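Local atomic coordinates of cobalamin biosynthesis protein CobN (Mycobacterium tuberculosis, PDB entry 7C6O), a protein that probably serves as the large catalytic subunit of cobaltochelatase, which inserts cobalt into the corrin ring during cobalamin biosynthesis. Residues A[390-402]-A[412-424]. Numbering follows the deposited sequence.
Sequences DTPASAVALLQAM and LPGVESNDGDALI
Val-396 and Leu-423 meet where two consecutive helices, 391-405 and 420-431, cross almost perpendicularly in a helix-loop-helix unit; the axes of their 391-402 and 420-424 portions approach to 8.3 Å at 93°. Apolar packing fills the crossing. Leu-423 sends CD2 between Ala-395 CB and Val-396 CG2, and Leu-399 CD1 also touches it. At about a right angle to Leu-412 and Val-415, Leu-399 sets CD1 3.7 Å from Val-415 CG2; strand 503-507 lies against this cluster through Leu-503 and Leu-505. Where the two helices begin, Pro-392 CB lies 3.5 Å from Gly-420 O, and Pro-392 CG reaches Ile-424 CB one turn further on. Lacking a side chain, Gly-420 lets the backbones come to 4.5 Å between its CA and that of Pro-392.

Each helix has an aspartate N-cap: Asp-390 OD1 accepts from Ala-393 N, whereas the bond from Ala-422 N to Asp-419 OD1 is weak.

The polar contacts gather on Gln-400, whose chain runs extended beyond CG past Val-415. Its NE2 gives a nearly straight bond, in the carbonyl plane, to Val-415 O at 2.9 Å. A more bent bond from NE2 meets Asn-418 OD1 from above its carbonyl plane, and one water donates to both Gln-400 OE1 and Asn-418 OD1.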
# COMPACT_ATOMS: atom_id res chain seq x y z
N ASP A 390 -18.66 -4.15 -7.95
CA ASP A 390 -19.45 -5.14 -8.69
C ASP A 390 -18.58 -5.62 -9.85
O ASP A 390 -18.60 -5.06 -10.94
CB ASP A 390 -20.77 -4.54 -9.17
CG ASP A 390 -21.71 -5.58 -9.77
OD1 ASP A 390 -21.25 -6.63 -10.26
OD2 ASP A 390 -22.94 -5.33 -9.76
N THR A 391 -17.81 -6.67 -9.59
CA THR A 391 -16.87 -7.17 -10.59
C THR A 391 -17.55 -7.65 -11.87
O THR A 391 -17.08 -7.30 -12.96
CB THR A 391 -16.00 -8.28 -9.98
OG1 THR A 391 -15.94 -8.10 -8.56
CG2 THR A 391 -14.59 -8.24 -10.55
N PRO A 392 -18.63 -8.44 -11.82
CA PRO A 392 -19.25 -8.86 -13.09
C PRO A 392 -19.81 -7.71 -13.90
O PRO A 392 -19.62 -7.67 -15.12
CB PRO A 392 -20.36 -9.83 -12.64
CG PRO A 392 -19.90 -10.33 -11.31
CD PRO A 392 -19.25 -9.13 -10.67
N ALA A 393 -20.51 -6.77 -13.26
CA ALA A 393 -21.05 -5.63 -14.00
C ALA A 393 -19.93 -4.74 -14.53
O ALA A 393 -20.04 -4.19 -15.64
CB ALA A 393 -22.01 -4.83 -13.12
N SER A 394 -18.85 -4.58 -13.76
CA SER A 394 -17.71 -3.80 -14.24
C SER A 394 -17.04 -4.47 -15.43
O SER A 394 -16.62 -3.80 -16.37
CB SER A 394 -16.71 -3.60 -13.10
OG SER A 394 -17.28 -2.87 -12.03
N ALA A 395 -16.92 -5.80 -15.39
CA ALA A 395 -16.35 -6.53 -16.51
C ALA A 395 -17.20 -6.37 -17.77
O ALA A 395 -16.67 -6.15 -18.86
CB ALA A 395 -16.19 -8.01 -16.16
N VAL A 396 -18.53 -6.48 -17.62
CA VAL A 396 -19.41 -6.29 -18.77
C VAL A 396 -19.23 -4.89 -19.34
O VAL A 396 -19.06 -4.71 -20.56
CB VAL A 396 -20.88 -6.54 -18.37
CG1 VAL A 396 -21.83 -6.03 -19.44
CG2 VAL A 396 -21.11 -8.03 -18.12
N ALA A 397 -19.25 -3.87 -18.48
CA ALA A 397 -19.13 -2.50 -18.95
C ALA A 397 -17.79 -2.26 -19.62
O ALA A 397 -17.71 -1.53 -20.62
CB ALA A 397 -19.33 -1.52 -17.79
N LEU A 398 -16.73 -2.87 -19.10
CA LEU A 398 -15.42 -2.74 -19.73
C LEU A 398 -15.40 -3.42 -21.10
O LEU A 398 -14.91 -2.85 -22.08
CB LEU A 398 -14.33 -3.32 -18.83
CG LEU A 398 -12.93 -3.41 -19.44
CD1 LEU A 398 -12.40 -2.02 -19.77
CD2 LEU A 398 -11.97 -4.15 -18.52
N LEU A 399 -15.93 -4.64 -21.18
CA LEU A 399 -15.93 -5.37 -22.45
C LEU A 399 -16.79 -4.65 -23.49
O LEU A 399 -16.44 -4.62 -24.67
CB LEU A 399 -16.42 -6.80 -22.22
CG LEU A 399 -15.49 -7.62 -21.34
CD1 LEU A 399 -16.07 -8.98 -20.98
CD2 LEU A 399 -14.15 -7.77 -22.01
N GLN A 400 -17.92 -4.07 -23.06
CA GLN A 400 -18.74 -3.30 -23.98
C GLN A 400 -18.00 -2.08 -24.50
O GLN A 400 -18.07 -1.76 -25.69
CB GLN A 400 -20.05 -2.89 -23.29
CG GLN A 400 -21.00 -4.03 -23.03
CD GLN A 400 -22.19 -3.62 -22.20
OE1 GLN A 400 -22.19 -2.54 -21.60
NE2 GLN A 400 -23.21 -4.46 -22.16
N ALA A 401 -17.28 -1.38 -23.62
CA ALA A 401 -16.52 -0.22 -24.05
C ALA A 401 -15.38 -0.62 -24.97
O ALA A 401 -15.07 0.09 -25.94
CB ALA A 401 -15.99 0.54 -22.84
N MET A 402 -14.73 -1.75 -24.69
CA MET A 402 -13.66 -2.23 -25.57
C MET A 402 -14.20 -2.57 -26.95
O MET A 402 -13.59 -2.23 -27.97
CB MET A 402 -12.97 -3.45 -24.95
CG MET A 402 -12.10 -3.11 -23.75
SD MET A 402 -11.44 -4.57 -22.93
CE MET A 402 -10.32 -5.20 -24.18
N LEU A 412 -18.94 -13.14 -25.87
CA LEU A 412 -18.99 -13.59 -24.49
C LEU A 412 -20.41 -13.46 -23.94
O LEU A 412 -21.08 -12.44 -24.18
CB LEU A 412 -18.03 -12.78 -23.63
CG LEU A 412 -16.55 -13.01 -23.95
CD1 LEU A 412 -15.69 -11.87 -23.42
CD2 LEU A 412 -16.10 -14.34 -23.36
N PRO A 413 -20.91 -14.46 -23.23
CA PRO A 413 -22.25 -14.36 -22.65
C PRO A 413 -22.33 -13.17 -21.69
O PRO A 413 -21.39 -12.89 -20.95
CB PRO A 413 -22.43 -15.69 -21.91
CG PRO A 413 -21.42 -16.61 -22.53
CD PRO A 413 -20.26 -15.74 -22.90
N GLY A 414 -23.45 -12.46 -21.75
CA GLY A 414 -23.69 -11.33 -20.89
C GLY A 414 -23.15 -10.01 -21.40
O GLY A 414 -23.58 -8.96 -20.91
N VAL A 415 -22.21 -10.03 -22.34
CA VAL A 415 -21.69 -8.77 -22.88
C VAL A 415 -22.73 -8.12 -23.78
O VAL A 415 -23.13 -6.97 -23.57
CB VAL A 415 -20.37 -9.00 -23.63
CG1 VAL A 415 -19.90 -7.72 -24.30
CG2 VAL A 415 -19.31 -9.51 -22.66
N GLU A 416 -23.20 -8.86 -24.79
CA GLU A 416 -24.25 -8.35 -25.66
C GLU A 416 -25.55 -8.15 -24.90
O GLU A 416 -26.23 -7.12 -25.06
CB GLU A 416 -24.46 -9.29 -26.84
CG GLU A 416 -25.60 -8.89 -27.76
CD GLU A 416 -25.38 -7.52 -28.38
OE1 GLU A 416 -24.25 -7.25 -28.83
OE2 GLU A 416 -26.34 -6.72 -28.40
N SER A 417 -25.92 -9.11 -24.05
CA SER A 417 -27.18 -9.04 -23.31
C SER A 417 -27.09 -8.20 -22.04
O SER A 417 -28.09 -8.10 -21.32
CB SER A 417 -27.66 -10.45 -22.96
OG SER A 417 -26.73 -11.12 -22.14
N ASN A 418 -25.93 -7.59 -21.76
CA ASN A 418 -25.74 -6.71 -20.60
C ASN A 418 -26.12 -7.42 -19.30
O ASN A 418 -26.97 -6.96 -18.53
CB ASN A 418 -26.53 -5.41 -20.78
CG ASN A 418 -26.08 -4.32 -19.83
OD1 ASN A 418 -24.89 -4.20 -19.54
ND2 ASN A 418 -27.02 -3.53 -19.34
N ASP A 419 -25.47 -8.56 -19.06
CA ASP A 419 -25.86 -9.46 -17.97
C ASP A 419 -24.59 -9.96 -17.28
O ASP A 419 -23.95 -10.91 -17.75
CB ASP A 419 -26.69 -10.62 -18.51
CG ASP A 419 -27.19 -11.55 -17.42
OD1 ASP A 419 -26.87 -11.33 -16.23
OD2 ASP A 419 -27.90 -12.52 -17.75
N GLY A 420 -24.24 -9.34 -16.15
CA GLY A 420 -23.04 -9.74 -15.44
C GLY A 420 -23.10 -11.16 -14.92
O GLY A 420 -22.09 -11.86 -14.90
N ASP A 421 -24.29 -11.61 -14.50
CA ASP A 421 -24.43 -12.98 -14.03
C ASP A 421 -24.10 -13.98 -15.13
O ASP A 421 -23.42 -14.99 -14.89
CB ASP A 421 -25.85 -13.23 -13.51
CG ASP A 421 -26.08 -12.65 -12.12
OD1 ASP A 421 -25.17 -11.99 -11.59
OD2 ASP A 421 -27.18 -12.87 -11.57
N ALA A 422 -24.58 -13.73 -16.35
CA ALA A 422 -24.31 -14.64 -17.45
C ALA A 422 -22.81 -14.72 -17.73
O ALA A 422 -22.28 -15.81 -17.99
CB ALA A 422 -25.06 -14.19 -18.71
N LEU A 423 -22.12 -13.59 -17.68
CA LEU A 423 -20.68 -13.59 -17.93
C LEU A 423 -19.94 -14.37 -16.85
O LEU A 423 -19.12 -15.25 -17.16
CB LEU A 423 -20.15 -12.15 -17.99
CG LEU A 423 -18.65 -12.02 -18.23
CD1 LEU A 423 -18.27 -12.60 -19.59
CD2 LEU A 423 -18.19 -10.58 -18.10
N ILE A 424 -20.22 -14.08 -15.58
CA ILE A 424 -19.46 -14.72 -14.51
C ILE A 424 -19.82 -16.20 -14.41
O ILE A 424 -18.95 -17.03 -14.11
CB ILE A 424 -19.68 -13.97 -13.18
CG1 ILE A 424 -18.56 -14.29 -12.19
CG2 ILE A 424 -21.05 -14.28 -12.57
CD1 ILE A 424 -17.23 -13.69 -12.60
O HOH W 1 -22.83 -1.97 -18.69